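Local coordinates for protein putative tryptophan halogenase (Xanthomonas campestris pv. campestris, PDB 6Y1W) that probably halogenates an organic substrate, as a flavin-dependent halogenase of the tryptophan halogenase family, at residues V90-E95 against I346-I351; F342-E347 against D390-H395. One frame throughout, in Å; residues are numbered along the deposited sequence.

Interaction 1. Residues V90-E95 against I346-I351; sequences VGIAFE and IESTNI
I92 and E347 are the nearest residues along the two backbones, their CA atoms 7.8 Å apart, a spacing too wide for backbone pairing, so side chains from strand 91-99 bridge the gap to the loop leading into helix 350-363. I92 and F94, two positions apart, send their CB atoms to this loop.

The I92 chain runs straight to its tip (chi2 178°), which delivers the methyl CD1 to three polar atoms at once: I346 O, at 3.5 Å, and slightly farther off E347 OE1 and S348 OG. These are van der Waals contacts. F94 approaches with the rim of its ring. CZ lies 3.5 Å from I346 O, which sits at the edge near the ring plane, and CE1 lies 3.8 Å from I346 CG1, also at the edge. E347 OE2 reaches CZ obliquely at 3.4 Å, with the carboxylate plane turned 33° from the ring. CG2 of I92 lies over one face of F94, offset toward its rim, so the two strand residues form a continuous apolar surface.

The polar ends find their hydrogen bonds beyond this pair of segments: E347 OE2 with H395, and S348 OG with K89. All five touching residues are buried. K89 is the predicted catalytic lysine and E347 a predicted tryptophan-binding residue; their convergence here is consistent with the lysine-glutamate active site of flavin-dependent tryptophan halogenases, with I92 and F94 probably contributing apolar surface beside it.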
ATOM      1  N   VAL A  90      18.765  12.232  10.635  1.00 12.33           N
ATOM      2  CA  VAL A  90      18.216  10.915  10.970  1.00 14.57           C
ATOM      3  C   VAL A  90      16.936  10.998  11.786  1.00 12.33           C
ATOM      4  O   VAL A  90      16.368   9.949  12.121  1.00 14.13           O
ATOM      5  CB  VAL A  90      19.248  10.027  11.691  1.00 16.17           C
ATOM      6  CG1 VAL A  90      20.437   9.749  10.782  1.00 19.92           C
ATOM      7  CG2 VAL A  90      19.711  10.702  13.000  1.00 13.21           C
ATOM      8  N   GLY A  91      16.455  12.196  12.121  1.00 12.76           N
ATOM      9  CA  GLY A  91      15.243  12.274  12.921  1.00 14.49           C
ATOM     10  C   GLY A  91      14.970  13.705  13.349  1.00 13.67           C
ATOM     11  O   GLY A  91      15.688  14.641  12.973  1.00 14.43           O
ATOM     12  N   ILE A  92      13.913  13.849  14.166  1.00 13.78           N
ATOM     13  CA  ILE A  92      13.465  15.131  14.717  1.00 13.04           C
ATOM     14  C   ILE A  92      13.383  14.971  16.232  1.00 11.07           C
ATOM     15  O   ILE A  92      12.733  14.031  16.726  1.00 13.57           O
ATOM     16  CB  ILE A  92      12.077  15.542  14.192  1.00 10.52           C
ATOM     17  CG1 ILE A  92      12.117  15.660  12.653  1.00 12.53           C
ATOM     18  CG2 ILE A  92      11.629  16.874  14.769  1.00 14.15           C
ATOM     19  CD1 ILE A  92      10.766  16.010  12.006  1.00 15.13           C
ATOM     20  N   ALA A  93      13.998  15.899  16.973  1.00 14.36           N
ATOM     21  CA  ALA A  93      13.879  15.886  18.427  1.00 11.97           C
ATOM     22  C   ALA A  93      12.700  16.759  18.822  1.00 12.45           C
ATOM     23  O   ALA A  93      12.704  17.981  18.571  1.00 14.84           O
ATOM     24  CB  ALA A  93      15.176  16.368  19.083  1.00 13.09           C
ATOM     25  N   PHE A  94      11.671  16.125  19.409  1.00 11.53           N
ATOM     26  CA  PHE A  94      10.458  16.829  19.816  1.00 13.27           C
ATOM     27  C   PHE A  94      10.564  17.165  21.289  1.00 14.52           C
ATOM     28  O   PHE A  94      10.485  16.275  22.137  1.00 15.70           O
ATOM     29  CB  PHE A  94       9.221  15.971  19.545  1.00 12.96           C
ATOM     30  CG  PHE A  94       8.805  16.005  18.098  1.00 10.43           C
ATOM     31  CD1 PHE A  94       8.047  17.089  17.631  1.00 14.87           C
ATOM     32  CD2 PHE A  94       9.250  15.051  17.191  1.00 13.47           C
ATOM     33  CE1 PHE A  94       7.694  17.188  16.254  1.00 15.22           C
ATOM     34  CE2 PHE A  94       8.874  15.129  15.818  1.00 11.61           C
ATOM     35  CZ  PHE A  94       8.120  16.212  15.358  1.00 13.32           C
ATOM     36  N   GLU A  95      10.770  18.438  21.581  1.00 13.91           N
ATOM     37  CA  GLU A  95      10.929  18.919  22.955  1.00 14.85           C
ATOM     38  C   GLU A  95       9.682  19.668  23.412  1.00 13.61           C
ATOM     39  O   GLU A  95       9.178  20.548  22.698  1.00 15.43           O
ATOM     40  CB  GLU A  95      12.163  19.811  23.049  1.00 14.34           C
ATOM     41  CG  GLU A  95      13.453  19.078  22.768  1.00 15.03           C
ATOM     42  CD  GLU A  95      14.685  19.957  22.848  1.00 20.27           C
ATOM     43  OE1 GLU A  95      14.541  21.194  22.894  1.00 19.88           O
ATOM     44  OE2 GLU A  95      15.804  19.394  22.887  1.00 21.55           O
ATOM     45  N   ILE A 346       6.494  20.789  10.601  1.00 13.98           N
ATOM     46  CA  ILE A 346       6.724  20.042  11.830  1.00 13.29           C
ATOM     47  C   ILE A 346       7.260  18.643  11.558  1.00 15.11           C
ATOM     48  O   ILE A 346       7.979  18.084  12.392  1.00 15.14           O
ATOM     49  CB  ILE A 346       5.422  20.006  12.642  1.00 13.63           C
ATOM     50  CG1 ILE A 346       5.633  19.373  14.008  1.00 15.41           C
ATOM     51  CG2 ILE A 346       4.338  19.173  11.914  1.00 13.82           C
ATOM     52  CD1 ILE A 346       4.360  19.460  14.880  1.00 21.46           C
ATOM     53  N   GLU A 347       6.945  18.055  10.394  1.00 11.80           N
ATOM     54  CA  GLU A 347       7.484  16.760   9.997  1.00 11.33           C
ATOM     55  C   GLU A 347       8.220  16.849   8.659  1.00 12.93           C
ATOM     56  O   GLU A 347       8.362  15.845   7.962  1.00 14.93           O
ATOM     57  CB  GLU A 347       6.380  15.688   9.918  1.00 15.73           C
ATOM     58  CG  GLU A 347       5.922  15.182  11.303  1.00 14.22           C
ATOM     59  CD  GLU A 347       6.923  14.246  11.975  1.00 12.58           C
ATOM     60  OE1 GLU A 347       7.882  13.777  11.307  1.00 13.37           O
ATOM     61  OE2 GLU A 347       6.761  13.974  13.227  1.00 13.64           O
ATOM     62  N   SER A 348       8.705  18.040   8.288  1.00 12.50           N
ATOM     63  CA  SER A 348       9.598  18.212   7.135  1.00 12.24           C
ATOM     64  C   SER A 348       9.006  17.614   5.860  1.00 14.44           C
ATOM     65  O   SER A 348       9.672  16.870   5.142  1.00 15.27           O
ATOM     66  CB  SER A 348      11.006  17.621   7.379  1.00 16.37           C
ATOM     67  OG  SER A 348      11.516  17.874   8.714  1.00 15.08           O
ATOM     68  N   THR A 349       7.764  17.980   5.550  1.00 12.55           N
ATOM     69  CA  THR A 349       7.054  17.400   4.408  1.00 12.71           C
ATOM     70  C   THR A 349       6.977  18.325   3.184  1.00 14.18           C
ATOM     71  O   THR A 349       6.467  17.879   2.154  1.00 14.27           O
ATOM     72  CB  THR A 349       5.632  16.974   4.800  1.00 12.93           C
ATOM     73  OG1 THR A 349       4.962  18.025   5.530  1.00 14.72           O
ATOM     74  CG2 THR A 349       5.642  15.696   5.635  1.00 11.96           C
ATOM     75  N   ASN A 350       7.483  19.565   3.226  1.00 15.32           N
ATOM     76  CA  ASN A 350       7.256  20.502   2.105  1.00 14.80           C
ATOM     77  C   ASN A 350       7.863  19.990   0.795  1.00 16.73           C
ATOM     78  O   ASN A 350       7.180  19.870  -0.239  1.00 15.50           O
ATOM     79  CB  ASN A 350       7.857  21.878   2.451  1.00 14.92           C
ATOM     80  CG  ASN A 350       7.873  22.828   1.250  1.00 25.38           C
ATOM     81  OD1 ASN A 350       6.808  23.119   0.719  1.00 28.27           O
ATOM     82  ND2 ASN A 350       9.065  23.316   0.816  1.00 19.32           N
ATOM     83  N   ILE A 351       9.170  19.707   0.806  1.00 13.04           N
ATOM     84  CA  ILE A 351       9.811  19.238  -0.422  1.00 15.53           C
ATOM     85  C   ILE A 351       9.267  17.886  -0.863  1.00 15.16           C
ATOM     86  O   ILE A 351       9.121  17.634  -2.069  1.00 14.85           O
ATOM     87  CB  ILE A 351      11.338  19.262  -0.223  1.00 11.83           C
ATOM     88  CG1 ILE A 351      11.808  20.704  -0.428  1.00 15.63           C
ATOM     89  CG2 ILE A 351      12.063  18.314  -1.225  1.00 14.19           C
ATOM     90  CD1 ILE A 351      13.280  20.922  -0.068  1.00 17.77           C
TER

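Interaction 2. Residues F342-E347 against D390-H395; sequences FLEPIE and DFVILH
A bend at chi2 (-75°) in the E347 side chain turns its carboxylate to H395, on helix 371-397, making a His-carboxylate hydrogen bond at the predicted substrate site of the tryptophan halogenase fold. H395 NE2 donates to E347 OE2 over 2.6 Å. The bond is nearly straight, with an N-H...O angle of 164°, and enters the anti lone pair, away from OE1. OE2 lies close to the plane of the imidazole, and the carboxylate and ring planes are only 17° apart, so the two groups are almost coplanar. Two further bonds limit how the pair can turn: OE2 is also hydrogen-bonded to H106 ND1, and ND1 on the other side of the H395 imidazole is hydrogen-bonded to Q452.

F391, one helical turn before H395, presents its ring edge to the same oxygen, CE2 lying 3.6 Å from E347 OE2, but there the carboxylate stands nearly perpendicular to the ring.

Beside this polar pair, apolar side chains pack against the helix. With CG1 anti to its backbone N, I346 runs alongside H395 in the opposite sense and sets CD1 3.5 Å from H395 CB. Its other branch, CG2, meets V392 CG1 at 3.8 Å. V392 is also approached by L343 and by E344, whose OE1 is hydrogen-bonded to Y396 and W273, while E344 OE2 rests 3.8 Å from V392 CG1.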
ATOM      1  N   PHE A 342      -0.684  23.592   1.887  1.00 20.49           N
ATOM      2  CA  PHE A 342       0.356  23.883   2.869  1.00 16.29           C
ATOM      3  C   PHE A 342       0.098  23.147   4.176  1.00 17.71           C
ATOM      4  O   PHE A 342      -1.029  23.148   4.689  1.00 17.58           O
ATOM      5  CB  PHE A 342       0.432  25.372   3.177  1.00 15.78           C
ATOM      6  CG  PHE A 342       1.415  25.687   4.275  1.00 19.85           C
ATOM      7  CD1 PHE A 342       2.741  25.806   3.980  1.00 26.31           C
ATOM      8  CD2 PHE A 342       0.997  25.798   5.589  1.00 19.10           C
ATOM      9  CE1 PHE A 342       3.653  26.086   4.988  1.00 25.97           C
ATOM     10  CE2 PHE A 342       1.907  26.061   6.586  1.00 19.55           C
ATOM     11  CZ  PHE A 342       3.239  26.214   6.255  1.00 17.76           C
ATOM     12  N   LEU A 343       1.148  22.534   4.718  1.00 15.67           N
ATOM     13  CA  LEU A 343       1.198  22.124   6.117  1.00 16.03           C
ATOM     14  C   LEU A 343       2.487  22.649   6.719  1.00 14.80           C
ATOM     15  O   LEU A 343       3.521  22.681   6.052  1.00 14.38           O
ATOM     16  CB  LEU A 343       1.149  20.609   6.262  1.00 17.24           C
ATOM     17  CG  LEU A 343      -0.222  20.015   5.934  1.00 13.00           C
ATOM     18  CD1 LEU A 343      -0.146  18.516   5.812  1.00 14.08           C
ATOM     19  CD2 LEU A 343      -1.171  20.373   7.116  1.00 16.86           C
ATOM     20  N   GLU A 344       2.434  23.039   7.998  1.00 13.45           N
ATOM     21  CA  GLU A 344       3.634  23.539   8.665  1.00 13.48           C
ATOM     22  C   GLU A 344       4.764  22.496   8.688  1.00 15.38           C
ATOM     23  O   GLU A 344       4.520  21.287   8.577  1.00 15.78           O
ATOM     24  CB  GLU A 344       3.268  23.939  10.094  1.00 13.34           C
ATOM     25  CG  GLU A 344       3.006  22.740  10.989  1.00 17.79           C
ATOM     26  CD  GLU A 344       2.236  23.143  12.232  1.00 17.34           C
ATOM     27  OE1 GLU A 344       2.878  23.589  13.227  1.00 16.26           O
ATOM     28  OE2 GLU A 344       0.991  23.075  12.184  1.00 16.62           O
ATOM     29  N   PRO A 345       6.045  22.951   8.823  1.00 15.78           N
ATOM     30  CA  PRO A 345       7.181  22.020   8.627  1.00 12.98           C
ATOM     31  C   PRO A 345       7.517  21.154   9.821  1.00 12.58           C
ATOM     32  O   PRO A 345       8.688  20.782  10.020  1.00 15.20           O
ATOM     33  CB  PRO A 345       8.349  22.965   8.294  1.00 11.28           C
ATOM     34  CG  PRO A 345       8.025  24.210   9.066  1.00 14.90           C
ATOM     35  CD  PRO A 345       6.495  24.351   8.904  1.00 14.50           C
ATOM     36  N   ILE A 346       6.494  20.789  10.601  1.00 13.98           N
ATOM     37  CA  ILE A 346       6.724  20.042  11.830  1.00 13.29           C
ATOM     38  C   ILE A 346       7.260  18.643  11.558  1.00 15.11           C
ATOM     39  O   ILE A 346       7.979  18.084  12.392  1.00 15.14           O
ATOM     40  CB  ILE A 346       5.422  20.006  12.642  1.00 13.63           C
ATOM     41  CG1 ILE A 346       5.633  19.373  14.008  1.00 15.41           C
ATOM     42  CG2 ILE A 346       4.338  19.173  11.914  1.00 13.82           C
ATOM     43  CD1 ILE A 346       4.360  19.460  14.880  1.00 21.46           C
ATOM     44  N   GLU A 347       6.945  18.055  10.394  1.00 11.80           N
ATOM     45  CA  GLU A 347       7.484  16.760   9.997  1.00 11.33           C
ATOM     46  C   GLU A 347       8.220  16.849   8.659  1.00 12.93           C
ATOM     47  O   GLU A 347       8.362  15.845   7.962  1.00 14.93           O
ATOM     48  CB  GLU A 347       6.380  15.688   9.918  1.00 15.73           C
ATOM     49  CG  GLU A 347       5.922  15.182  11.303  1.00 14.22           C
ATOM     50  CD  GLU A 347       6.923  14.246  11.975  1.00 12.58           C
ATOM     51  OE1 GLU A 347       7.882  13.777  11.307  1.00 13.37           O
ATOM     52  OE2 GLU A 347       6.761  13.974  13.227  1.00 13.64           O
ATOM     53  N   ASP A 390      -3.371  14.428   9.095  1.00 16.13           N
ATOM     54  CA  ASP A 390      -3.761  13.787  10.352  1.00 16.78           C
ATOM     55  C   ASP A 390      -2.563  13.632  11.267  1.00 17.50           C
ATOM     56  O   ASP A 390      -2.684  13.754  12.494  1.00 16.18           O
ATOM     57  CB  ASP A 390      -4.403  12.422  10.093  1.00 15.32           C
ATOM     58  CG  ASP A 390      -5.839  12.526   9.581  1.00 16.81           C
ATOM     59  OD1 ASP A 390      -6.370  13.661   9.471  1.00 17.65           O
ATOM     60  OD2 ASP A 390      -6.392  11.442   9.241  1.00 21.25           O
ATOM     61  N   PHE A 391      -1.395  13.336  10.690  1.00 16.38           N
ATOM     62  CA  PHE A 391      -0.210  13.137  11.506  1.00 14.52           C
ATOM     63  C   PHE A 391       0.271  14.457  12.116  1.00 13.94           C
ATOM     64  O   PHE A 391       0.789  14.475  13.247  1.00 14.22           O
ATOM     65  CB  PHE A 391       0.895  12.496  10.650  1.00 12.77           C
ATOM     66  CG  PHE A 391       1.932  11.742  11.481  1.00 12.75           C
ATOM     67  CD1 PHE A 391       1.737  10.403  11.791  1.00 14.52           C
ATOM     68  CD2 PHE A 391       3.089  12.386  11.940  1.00 15.66           C
ATOM     69  CE1 PHE A 391       2.687   9.710  12.565  1.00 19.65           C
ATOM     70  CE2 PHE A 391       4.027  11.714  12.692  1.00 13.72           C
ATOM     71  CZ  PHE A 391       3.840  10.372  13.008  1.00 14.32           C
ATOM     72  N   VAL A 392       0.128  15.564  11.378  1.00 13.77           N
ATOM     73  CA  VAL A 392       0.456  16.873  11.922  1.00 15.52           C
ATOM     74  C   VAL A 392      -0.502  17.211  13.054  1.00 13.33           C
ATOM     75  O   VAL A 392      -0.079  17.653  14.131  1.00 14.85           O
ATOM     76  CB  VAL A 392       0.433  17.918  10.797  1.00 13.11           C
ATOM     77  CG1 VAL A 392       0.551  19.371  11.353  1.00 14.24           C
ATOM     78  CG2 VAL A 392       1.541  17.604   9.757  1.00 15.60           C
ATOM     79  N   ILE A 393      -1.799  16.931  12.853  1.00 15.92           N
ATOM     80  CA  ILE A 393      -2.776  17.169  13.924  1.00 14.43           C
ATOM     81  C   ILE A 393      -2.441  16.362  15.162  1.00 14.72           C
ATOM     82  O   ILE A 393      -2.552  16.860  16.303  1.00 15.85           O
ATOM     83  CB  ILE A 393      -4.191  16.839  13.434  1.00 12.45           C
ATOM     84  CG1 ILE A 393      -4.606  17.825  12.350  1.00 14.87           C
ATOM     85  CG2 ILE A 393      -5.197  16.985  14.588  1.00 14.71           C
ATOM     86  CD1 ILE A 393      -5.866  17.394  11.583  1.00 14.53           C
ATOM     87  N   LEU A 394      -1.998  15.116  14.967  1.00 12.06           N
ATOM     88  CA  LEU A 394      -1.610  14.276  16.088  1.00 13.19           C
ATOM     89  C   LEU A 394      -0.611  14.967  17.015  1.00 19.09           C
ATOM     90  O   LEU A 394      -0.721  14.868  18.245  1.00 14.52           O
ATOM     91  CB  LEU A 394      -1.025  12.980  15.533  1.00 13.73           C
ATOM     92  CG  LEU A 394      -0.330  12.095  16.538  1.00 15.14           C
ATOM     93  CD1 LEU A 394      -1.290  11.558  17.629  1.00 18.95           C
ATOM     94  CD2 LEU A 394       0.322  10.937  15.812  1.00 17.63           C
ATOM     95  N   HIS A 395       0.352  15.701  16.447  1.00 13.40           N
ATOM     96  CA  HIS A 395       1.368  16.342  17.288  1.00 13.02           C
ATOM     97  C   HIS A 395       0.760  17.352  18.261  1.00 12.78           C
ATOM     98  O   HIS A 395       1.268  17.506  19.377  1.00 14.63           O
ATOM     99  CB  HIS A 395       2.408  17.025  16.400  1.00 13.98           C
ATOM    100  CG  HIS A 395       3.525  16.117  15.979  1.00 14.26           C
ATOM    101  ND1 HIS A 395       4.366  15.515  16.900  1.00 13.96           N
ATOM    102  CD2 HIS A 395       3.938  15.704  14.751  1.00 12.59           C
ATOM    103  CE1 HIS A 395       5.262  14.778  16.253  1.00 15.59           C
ATOM    104  NE2 HIS A 395       5.033  14.883  14.952  1.00 12.91           N
TER

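In the fold
From the N terminus, the chain passes strand 91-99 of the seven-stranded mixed sheet, then 250 residues separate 90-95 from 346-351, where interaction 1 closes the longer loop. Interaction 2 starts on 342-347, which overlaps the end of that loop, and its own loop of 42 intervening residues, largely helix 350-363 and the earlier part of helix 371-397, ends at 390-395. The two loops therefore follow one another, sharing I346 and E347 where the first ends and the second begins; they neither nest nor cross. The contact centres lie about 9 Å apart. The outer partners also meet directly, F94 CZ lying 3.3 Å from H395 CE1, so strand, loop and helix are tied together in one buried region.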